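PDB 5JG9: de novo design, hyper stable, disulfide-rich mini protein from Synthetic construct, which has no known natural activity, being a computationally designed miniprotein probably meant as a hyperstable, disulfide-constrained scaffold. Local coordinates for residues R16-C21 against Y32-E37. Sequence-based numbering, arbitrary orientation.
Sequences RVRREC and YQIRKE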
loop_
_atom_site.group_PDB
_atom_site.type_symbol
_atom_site.label_atom_id
_atom_site.label_comp_id
_atom_site.label_asym_id
_atom_site.label_seq_id
_atom_site.Cartn_x
_atom_site.Cartn_y
_atom_site.Cartn_z
ATOM N N ARG A 16 7.754 5.896 -3.468
ATOM C CA ARG A 16 7.586 4.657 -4.246
ATOM C C ARG A 16 6.458 3.806 -3.741
ATOM O O ARG A 16 5.664 3.256 -4.502
ATOM C CB ARG A 16 8.853 3.829 -4.165
ATOM C CG ARG A 16 8.804 2.627 -5.048
ATOM C CD ARG A 16 10.166 1.963 -5.154
ATOM N NE ARG A 16 10.039 0.709 -5.886
ATOM C CZ ARG A 16 10.875 -0.354 -5.817
ATOM N NH1 ARG A 16 11.955 -0.328 -5.044
ATOM N NH2 ARG A 16 10.610 -1.474 -6.518
ATOM N N VAL A 17 6.363 3.689 -2.421
ATOM C CA VAL A 17 5.339 2.879 -1.845
ATOM C C VAL A 17 3.947 3.450 -2.279
ATOM O O VAL A 17 3.010 2.673 -2.597
ATOM C CB VAL A 17 5.461 2.772 -0.303
ATOM C CG1 VAL A 17 4.299 2.034 0.301
ATOM C CG2 VAL A 17 6.726 2.018 0.089
ATOM N N ARG A 18 3.800 4.761 -2.139
ATOM C CA ARG A 18 2.532 5.463 -2.380
ATOM C C ARG A 18 2.103 5.278 -3.838
ATOM O O ARG A 18 0.944 4.982 -4.140
ATOM C CB ARG A 18 2.692 6.974 -2.029
ATOM C CG ARG A 18 2.568 7.267 -0.531
ATOM C CD ARG A 18 2.834 8.726 -0.250
ATOM N NE ARG A 18 2.832 8.981 1.181
ATOM C CZ ARG A 18 1.749 8.903 1.979
ATOM N NH1 ARG A 18 0.496 8.612 1.548
ATOM N NH2 ARG A 18 1.949 9.110 3.258
ATOM N N ARG A 19 3.077 5.529 -4.716
ATOM C CA ARG A 19 2.964 5.346 -6.200
ATOM C C ARG A 19 2.505 3.957 -6.549
ATOM O O ARG A 19 1.485 3.732 -7.238
ATOM C CB ARG A 19 4.362 5.672 -6.889
ATOM C CG ARG A 19 4.539 7.036 -7.511
ATOM C CD ARG A 19 5.660 7.141 -8.598
ATOM N NE ARG A 19 6.998 6.754 -8.054
ATOM C CZ ARG A 19 7.591 5.547 -8.068
ATOM N NH1 ARG A 19 8.764 5.398 -7.420
ATOM N NH2 ARG A 19 7.053 4.499 -8.699
ATOM N N GLU A 20 3.220 2.982 -6.038
ATOM C CA GLU A 20 2.897 1.602 -6.392
ATOM C C GLU A 20 1.638 1.048 -5.694
ATOM O O GLU A 20 0.942 0.210 -6.205
ATOM C CB GLU A 20 4.094 0.666 -6.068
ATOM C CG GLU A 20 5.363 0.927 -6.890
ATOM C CD GLU A 20 6.474 -0.020 -6.600
ATOM O OE1 GLU A 20 7.570 0.173 -7.184
ATOM O OE2 GLU A 20 6.284 -1.036 -5.909
ATOM N N CYS A 21 1.320 1.562 -4.522
ATOM C CA CYS A 21 0.023 1.225 -3.876
ATOM C C CYS A 21 -1.239 1.685 -4.662
ATOM O O CYS A 21 -2.174 0.921 -4.843
ATOM C CB CYS A 21 -0.037 1.821 -2.485
ATOM S SG CYS A 21 -1.256 1.084 -1.393
ATOM N N TYR A 32 -7.332 1.507 -1.857
ATOM C CA TYR A 32 -5.935 1.460 -1.371
ATOM C C TYR A 32 -5.737 2.595 -0.407
ATOM O O TYR A 32 -6.282 3.656 -0.550
ATOM C CB TYR A 32 -4.931 1.553 -2.540
ATOM C CG TYR A 32 -4.921 2.940 -3.204
ATOM C CD1 TYR A 32 -4.013 3.936 -2.785
ATOM C CD2 TYR A 32 -5.715 3.214 -4.285
ATOM C CE1 TYR A 32 -4.003 5.202 -3.395
ATOM C CE2 TYR A 32 -5.681 4.476 -4.918
ATOM C CZ TYR A 32 -4.887 5.472 -4.422
ATOM O OH TYR A 32 -4.863 6.693 -5.103
ATOM N N GLN A 33 -4.889 2.367 0.570
ATOM C CA GLN A 33 -4.468 3.344 1.556
ATOM C C GLN A 33 -2.997 3.104 1.991
ATOM O O GLN A 33 -2.573 1.965 1.988
ATOM C CB GLN A 33 -5.314 3.115 2.817
ATOM C CG GLN A 33 -6.814 3.396 2.654
ATOM C CD GLN A 33 -7.272 4.826 2.398
ATOM O OE1 GLN A 33 -8.498 5.135 2.033
ATOM N NE2 GLN A 33 -6.400 5.741 2.735
ATOM N N ILE A 34 -2.299 4.170 2.395
ATOM C CA ILE A 34 -0.932 4.082 2.841
ATOM C C ILE A 34 -0.968 4.322 4.327
ATOM O O ILE A 34 -1.584 5.277 4.818
ATOM C CB ILE A 34 -0.005 5.049 2.089
ATOM C CG1 ILE A 34 0.324 4.481 0.689
ATOM C CG2 ILE A 34 1.311 5.198 2.782
ATOM C CD1 ILE A 34 -0.780 4.783 -0.330
ATOM N N ARG A 35 -0.370 3.356 5.049
ATOM C CA ARG A 35 -0.266 3.371 6.507
ATOM C C ARG A 35 1.241 3.409 6.867
ATOM O O ARG A 35 2.080 3.338 5.968
ATOM C CB ARG A 35 -0.909 2.103 7.105
ATOM C CG ARG A 35 -2.255 1.657 6.459
ATOM C CD ARG A 35 -3.316 2.684 6.686
ATOM N NE ARG A 35 -4.655 2.228 6.391
ATOM C CZ ARG A 35 -5.677 3.065 6.300
ATOM N NH1 ARG A 35 -5.496 4.395 6.378
ATOM N NH2 ARG A 35 -6.904 2.592 6.076
ATOM N N LYS A 36 1.547 3.515 8.161
ATOM C CA LYS A 36 2.963 3.363 8.636
ATOM C C LYS A 36 3.052 2.401 9.774
ATOM O O LYS A 36 2.162 2.310 10.623
ATOM C CB LYS A 36 3.541 4.640 9.127
ATOM C CG LYS A 36 3.817 5.620 8.064
ATOM C CD LYS A 36 4.623 6.777 8.644
ATOM C CE LYS A 36 6.073 6.424 8.668
ATOM N NZ LYS A 36 6.840 7.684 8.942
ATOM N N GLU A 37 4.090 1.611 9.721
ATOM C CA GLU A 37 4.445 0.766 10.793
ATOM C C GLU A 37 5.873 1.176 11.171
ATOM O O GLU A 37 6.824 0.946 10.388
ATOM C CB GLU A 37 4.400 -0.688 10.376
ATOM C CG GLU A 37 3.739 -1.630 11.331
ATOM C CD GLU A 37 3.525 -3.020 10.727
ATOM O OE1 GLU A 37 2.956 -3.208 9.628
ATOM O OE2 GLU A 37 3.896 -3.988 11.387
#
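I34, on strand 31-37, reaches helix 14-28 with both of its branches: the CG1-CD1 branch meets C21 and the stem of R18, and CG2 meets the R18 guanidinium. CD1 rests on C21, 3.7 Å from its CB and 3.9 Å from its SG. The I34 CG1 methylene lies 3.8 Å from R18 CG, about one helical turn earlier. This is the tight part of the contact. C21 is buried, its SG turned anti to the backbone N (chi1 -161°), which carries the sulfur across to the sheet and into the disulfide with C43 on the central strand 40-46. On the way C21 SG comes within 3.7 Å of Q33 O, a plain contact and not a hydrogen bond. It also passes 3.9 Å from Y32 CB and lies obliquely beside the Y32 ring, 5.4 Å from SG to the centroid. C21 O approaches Y32 too, 3.6 Å from its CB, a van der Waals contact with the base of the side chain.

The other flank is looser and faces solvent. R18 runs extended from CG to NE and lays one face of its guanidinium against I34 CG2, which meets it off-centre, toward the rim; R18 NH1 comes within 3.6 Å of I34 CB. I34 meets the flat group by van der Waals contact, while R18 NE forms its salt bridge with E14, a turn back on the same helix.

The axes of 16-21 and 32-37 run nearly antiparallel (158°). A helix packed on one face of a three-stranded antiparallel sheet, in the order strand-helix-strand-strand, is the designed EHEE arrangement, to which C21-C43 adds a covalent link from helix to middle strand.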